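Local structure of ethylbenzene dehydrogenase alpha-subunit (Aromatoleum aromaticum, 2IVF) at residues R869-E883 with I903-I917. The protein is the alpha-subunit of an enzyme of the molybdopterin oxidoreductase family and holds a molybdenum atom and an iron/sulfur cluster. Numbering follows the deposited sequence.
Sequences RGQPVVHMNSKDAAE and IMVRTAPNVQPKQCI
In the molybdopterin dinucleotide-binding domain, of the double-psi beta-barrel clan, strand 873-877 runs between two partners, parallel to 903-908 and antiparallel to 915-917. Val874 N donates to Met904 O (2.7 Å) and Met876 N to Arg906 O, while His875 turns its backbone the other way, N to Ile917 O (2.8 Å) and O to Ile917 N. Arg906 CD sits over the centre of the His875 imidazole, 3.5 Å from the ring centroid, a CH-pi contact; the bend at chi3 (-78°) then carries the guanidinium past the ring, the two planes 74° apart. Arg869 NH1 reaches Val905 O (2.9 Å) from above the carbonyl plane. Asn877, the N-cap of helix 878-883, accepts from Asp880 N through OD1 while its ND2 grips Val911 O (2.8 Å). Both carboxylate oxygens of Asp880 meet Lys914: OD2 takes Lys914 N on its syn lone pair (2.7 Å, 177°), and OD1 forms a salt bridge with NZ (2.8 Å). Arg869 NE and Arg906 NH2 both donate to Trp130 O of the beta-subunit, and Arg869 NH2 pairs with Asp888. The shared carbonyl and the Asp888 charge probably offset the closeness of the two guanidiniums at the subunit boundary, while Asp880 ties the helix start to the 912-915 turn.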
loop_
_atom_site.group_PDB
_atom_site.type_symbol
_atom_site.label_atom_id
_atom_site.label_comp_id
_atom_site.label_asym_id
_atom_site.label_seq_id
_atom_site.Cartn_x
_atom_site.Cartn_y
_atom_site.Cartn_z
ATOM N N ARG A 869 3.770 5.288 10.433
ATOM C CA ARG A 869 4.394 5.346 11.773
ATOM C C ARG A 869 5.525 4.320 11.958
ATOM O O ARG A 869 6.211 4.344 12.965
ATOM C CB ARG A 869 3.358 5.177 12.867
ATOM C CG ARG A 869 2.194 6.177 12.881
ATOM C CD ARG A 869 1.543 6.185 14.246
ATOM N NE ARG A 869 0.433 7.118 14.295
ATOM C CZ ARG A 869 -0.425 7.212 15.292
ATOM N NH1 ARG A 869 -0.279 6.467 16.394
ATOM N NH2 ARG A 869 -1.428 8.083 15.201
ATOM N N GLY A 870 5.690 3.425 10.982
ATOM C CA GLY A 870 6.869 2.529 10.896
ATOM C C GLY A 870 6.761 1.330 11.800
ATOM O O GLY A 870 7.745 0.653 12.067
ATOM N N GLN A 871 5.556 1.076 12.287
ATOM C CA GLN A 871 5.326 0.056 13.314
ATOM C C GLN A 871 3.871 -0.366 13.314
ATOM O O GLN A 871 3.034 0.337 12.748
ATOM C CB GLN A 871 5.672 0.638 14.706
ATOM C CG GLN A 871 4.832 1.802 15.063
ATOM C CD GLN A 871 5.458 2.622 16.137
ATOM O OE1 GLN A 871 6.041 3.672 15.879
ATOM N NE2 GLN A 871 5.413 2.114 17.336
ATOM N N PRO A 872 3.558 -1.491 13.973
ATOM C CA PRO A 872 2.178 -1.885 14.072
ATOM C C PRO A 872 1.310 -0.862 14.801
ATOM O O PRO A 872 1.753 -0.252 15.787
ATOM C CB PRO A 872 2.253 -3.196 14.847
ATOM C CG PRO A 872 3.626 -3.774 14.478
ATOM C CD PRO A 872 4.433 -2.500 14.599
ATOM N N VAL A 873 0.091 -0.678 14.295
ATOM C CA VAL A 873 -0.872 0.308 14.817
ATOM C C VAL A 873 -2.243 -0.328 14.918
ATOM O O VAL A 873 -2.662 -1.048 13.996
ATOM C CB VAL A 873 -0.939 1.540 13.893
ATOM C CG1 VAL A 873 -2.041 2.531 14.316
ATOM C CG2 VAL A 873 0.414 2.304 13.932
ATOM N N VAL A 874 -2.952 -0.090 16.023
ATOM C CA VAL A 874 -4.356 -0.429 16.075
ATOM C C VAL A 874 -5.190 0.855 15.968
ATOM O O VAL A 874 -4.918 1.824 16.663
ATOM C CB VAL A 874 -4.761 -1.190 17.345
ATOM C CG1 VAL A 874 -4.455 -0.363 18.595
ATOM C CG2 VAL A 874 -6.231 -1.535 17.265
ATOM N N HIS A 875 -6.161 0.887 15.042
ATOM C CA HIS A 875 -7.040 2.048 14.937
ATOM C C HIS A 875 -8.230 1.836 15.860
ATOM O O HIS A 875 -8.906 0.802 15.792
ATOM C CB HIS A 875 -7.601 2.266 13.539
ATOM C CG HIS A 875 -6.563 2.473 12.470
ATOM N ND1 HIS A 875 -6.803 3.257 11.359
ATOM C CD2 HIS A 875 -5.310 1.981 12.324
ATOM C CE1 HIS A 875 -5.727 3.254 10.583
ATOM N NE2 HIS A 875 -4.810 2.488 11.144
ATOM N N MET A 876 -8.463 2.813 16.722
ATOM C CA MET A 876 -9.573 2.767 17.651
ATOM C C MET A 876 -10.426 3.988 17.477
ATOM O O MET A 876 -9.921 5.075 17.192
ATOM C CB MET A 876 -9.077 2.784 19.094
ATOM C CG MET A 876 -8.271 1.607 19.526
ATOM S SD MET A 876 -7.849 1.770 21.269
ATOM C CE MET A 876 -9.508 1.626 21.998
ATOM N N ASN A 877 -11.724 3.842 17.682
ATOM C CA ASN A 877 -12.583 5.015 17.797
ATOM C C ASN A 877 -12.120 5.924 18.918
ATOM O O ASN A 877 -11.803 5.477 20.028
ATOM C CB ASN A 877 -14.024 4.580 18.081
ATOM C CG ASN A 877 -14.959 5.763 18.218
ATOM O OD1 ASN A 877 -15.119 6.334 19.321
ATOM N ND2 ASN A 877 -15.505 6.196 17.097
ATOM N N SER A 878 -12.101 7.232 18.647
ATOM C CA SER A 878 -11.544 8.195 19.602
ATOM C C SER A 878 -12.199 8.133 20.970
ATOM O O SER A 878 -11.524 8.223 21.982
ATOM C CB SER A 878 -11.725 9.640 19.070
ATOM O OG SER A 878 -11.227 9.743 17.768
ATOM N N LYS A 879 -13.519 8.028 21.003
ATOM C CA LYS A 879 -14.208 7.989 22.266
ATOM C C LYS A 879 -13.946 6.696 22.994
ATOM O O LYS A 879 -13.757 6.718 24.194
ATOM C CB LYS A 879 -15.705 8.202 22.110
ATOM C CG LYS A 879 -16.417 8.363 23.439
ATOM C CD LYS A 879 -17.902 8.618 23.204
ATOM C CE LYS A 879 -18.590 9.167 24.428
ATOM N NZ LYS A 879 -18.995 8.059 25.323
ATOM N N ASP A 880 -13.953 5.573 22.284
ATOM C CA ASP A 880 -13.548 4.309 22.893
ATOM C C ASP A 880 -12.201 4.422 23.556
ATOM O O ASP A 880 -12.013 3.935 24.666
ATOM C CB ASP A 880 -13.446 3.209 21.854
ATOM C CG ASP A 880 -14.792 2.743 21.354
ATOM O OD1 ASP A 880 -15.822 3.018 21.994
ATOM O OD2 ASP A 880 -14.800 2.039 20.342
ATOM N N ALA A 881 -11.259 5.062 22.896
ATOM C CA ALA A 881 -9.888 5.165 23.453
ATOM C C ALA A 881 -9.931 6.039 24.670
ATOM O O ALA A 881 -9.357 5.693 25.718
ATOM C CB ALA A 881 -8.925 5.717 22.424
ATOM N N ALA A 882 -10.609 7.180 24.540
ATOM C CA ALA A 882 -10.735 8.122 25.641
ATOM C C ALA A 882 -11.337 7.440 26.862
ATOM O O ALA A 882 -10.895 7.673 27.959
ATOM C CB ALA A 882 -11.590 9.351 25.220
ATOM N N GLU A 883 -12.359 6.601 26.671
ATOM C CA GLU A 883 -12.986 5.921 27.791
ATOM C C GLU A 883 -12.071 4.923 28.491
ATOM O O GLU A 883 -12.271 4.650 29.656
ATOM C CB GLU A 883 -14.261 5.234 27.363
ATOM C CG GLU A 883 -15.322 6.268 26.947
ATOM C CD GLU A 883 -16.618 5.628 26.464
ATOM O OE1 GLU A 883 -16.550 4.536 25.854
ATOM O OE2 GLU A 883 -17.689 6.240 26.706
ATOM N N ILE A 903 0.445 -3.015 20.932
ATOM C CA ILE A 903 0.396 -2.303 19.673
ATOM C C ILE A 903 0.175 -0.836 19.953
ATOM O O ILE A 903 -0.438 -0.498 20.971
ATOM C CB ILE A 903 -0.739 -2.901 18.838
ATOM C CG1 ILE A 903 -0.624 -2.486 17.385
ATOM C CG2 ILE A 903 -2.073 -2.600 19.502
ATOM C CD1 ILE A 903 -1.474 -3.394 16.436
ATOM N N MET A 904 0.731 0.021 19.101
ATOM C CA MET A 904 0.532 1.469 19.189
ATOM C C MET A 904 -0.865 1.838 18.738
ATOM O O MET A 904 -1.365 1.285 17.758
ATOM C CB MET A 904 1.557 2.217 18.351
ATOM C CG MET A 904 1.259 3.740 18.219
ATOM S SD MET A 904 2.541 4.596 17.331
ATOM C CE MET A 904 3.809 4.795 18.597
ATOM N N VAL A 905 -1.462 2.833 19.390
ATOM C CA VAL A 905 -2.823 3.203 19.146
ATOM C C VAL A 905 -2.873 4.425 18.239
ATOM O O VAL A 905 -2.131 5.405 18.409
ATOM C CB VAL A 905 -3.567 3.525 20.446
ATOM C CG1 VAL A 905 -5.001 4.089 20.155
ATOM C CG2 VAL A 905 -3.664 2.282 21.325
ATOM N N ARG A 906 -3.707 4.309 17.231
ATOM C CA ARG A 906 -4.175 5.459 16.454
ATOM C C ARG A 906 -5.642 5.692 16.807
ATOM O O ARG A 906 -6.436 4.793 16.692
ATOM C CB ARG A 906 -4.075 5.124 14.984
ATOM C CG ARG A 906 -4.894 6.046 14.050
ATOM C CD ARG A 906 -4.505 5.815 12.603
ATOM N NE ARG A 906 -3.260 6.477 12.290
ATOM C CZ ARG A 906 -2.274 5.967 11.574
ATOM N NH1 ARG A 906 -2.331 4.744 11.089
ATOM N NH2 ARG A 906 -1.203 6.702 11.386
ATOM N N THR A 907 -6.011 6.897 17.221
ATOM C CA THR A 907 -7.428 7.190 17.493
ATOM C C THR A 907 -8.007 7.908 16.294
ATOM O O THR A 907 -7.349 8.763 15.723
ATOM C CB THR A 907 -7.608 8.041 18.752
ATOM O OG1 THR A 907 -6.906 9.277 18.609
ATOM C CG2 THR A 907 -7.064 7.329 19.960
ATOM N N ALA A 908 -9.214 7.531 15.882
ATOM C CA ALA A 908 -9.864 8.184 14.736
ATOM C C ALA A 908 -11.377 8.154 14.945
ATOM O O ALA A 908 -11.899 7.182 15.441
ATOM C CB ALA A 908 -9.473 7.490 13.449
ATOM N N PRO A 909 -12.086 9.220 14.551
ATOM C CA PRO A 909 -13.555 9.162 14.582
ATOM C C PRO A 909 -14.161 8.212 13.550
ATOM O O PRO A 909 -15.349 7.936 13.601
ATOM C CB PRO A 909 -13.981 10.591 14.295
ATOM C CG PRO A 909 -12.826 11.288 13.789
ATOM C CD PRO A 909 -11.584 10.525 14.131
ATOM N N ASN A 910 -13.365 7.769 12.583
ATOM C CA ASN A 910 -13.904 6.982 11.502
ATOM C C ASN A 910 -13.985 5.497 11.823
ATOM O O ASN A 910 -14.469 4.747 11.016
ATOM C CB ASN A 910 -13.152 7.198 10.201
ATOM C CG ASN A 910 -11.668 6.924 10.327
ATOM O OD1 ASN A 910 -11.263 5.975 10.972
ATOM N ND2 ASN A 910 -10.866 7.777 9.736
ATOM N N VAL A 911 -13.490 5.101 12.980
ATOM C CA VAL A 911 -13.640 3.709 13.447
ATOM C C VAL A 911 -14.986 3.567 14.108
ATOM O O VAL A 911 -15.391 4.402 14.937
ATOM C CB VAL A 911 -12.534 3.359 14.445
ATOM C CG1 VAL A 911 -12.729 1.915 14.973
ATOM C CG2 VAL A 911 -11.178 3.517 13.779
ATOM N N GLN A 912 -15.706 2.502 13.797
ATOM C CA GLN A 912 -16.990 2.308 14.450
ATOM C C GLN A 912 -16.781 2.066 15.930
ATOM O O GLN A 912 -15.842 1.325 16.325
ATOM C CB GLN A 912 -17.732 1.140 13.807
ATOM C CG GLN A 912 -19.101 0.956 14.373
ATOM C CD GLN A 912 -19.921 -0.090 13.631
ATOM O OE1 GLN A 912 -20.602 -0.872 14.253
ATOM N NE2 GLN A 912 -19.862 -0.094 12.302
ATOM N N PRO A 913 -17.632 2.650 16.791
ATOM C CA PRO A 913 -17.534 2.256 18.199
ATOM C C PRO A 913 -17.534 0.741 18.425
ATOM O O PRO A 913 -18.402 0.033 17.882
ATOM C CB PRO A 913 -18.809 2.846 18.820
ATOM C CG PRO A 913 -19.002 4.136 18.025
ATOM C CD PRO A 913 -18.673 3.678 16.597
ATOM N N LYS A 914 -16.582 0.285 19.231
ATOM C CA LYS A 914 -16.405 -1.138 19.603
ATOM C C LYS A 914 -15.919 -1.986 18.443
ATOM O O LYS A 914 -15.880 -3.188 18.527
ATOM C CB LYS A 914 -17.654 -1.732 20.246
ATOM C CG LYS A 914 -18.189 -0.940 21.471
ATOM C CD LYS A 914 -17.111 -0.492 22.458
ATOM C CE LYS A 914 -17.701 0.464 23.566
ATOM N NZ LYS A 914 -18.101 1.805 22.955
ATOM N N GLN A 915 -15.505 -1.334 17.386
ATOM C CA GLN A 915 -14.669 -1.966 16.367
ATOM C C GLN A 915 -13.236 -1.535 16.704
ATOM O O GLN A 915 -13.037 -0.424 17.180
ATOM C CB GLN A 915 -15.053 -1.457 14.975
ATOM C CG GLN A 915 -14.168 -1.963 13.805
ATOM C CD GLN A 915 -14.342 -1.179 12.525
ATOM O OE1 GLN A 915 -14.831 -0.075 12.550
ATOM N NE2 GLN A 915 -13.909 -1.755 11.405
ATOM N N CYS A 916 -12.237 -2.368 16.430
ATOM C CA CYS A 916 -10.868 -1.845 16.308
ATOM C C CYS A 916 -10.258 -2.564 15.121
ATOM O O CYS A 916 -10.719 -3.643 14.715
ATOM C CB CYS A 916 -10.034 -2.070 17.563
ATOM S SG CYS A 916 -9.882 -3.835 18.045
ATOM N N ILE A 917 -9.238 -1.944 14.556
ATOM C CA ILE A 917 -8.692 -2.371 13.291
ATOM C C ILE A 917 -7.187 -2.487 13.358
ATOM O O ILE A 917 -6.508 -1.546 13.799
ATOM C CB ILE A 917 -8.973 -1.310 12.223
ATOM C CG1 ILE A 917 -10.478 -0.975 12.175
ATOM C CG2 ILE A 917 -8.448 -1.765 10.840
ATOM C CD1 ILE A 917 -10.796 0.220 11.243
HETATM O O HOH W 1 3.497 -0.724 17.704
HETATM O O HOH W 2 -9.179 4.611 11.005
HETATM O O HOH W 3 -12.579 1.534 18.912
#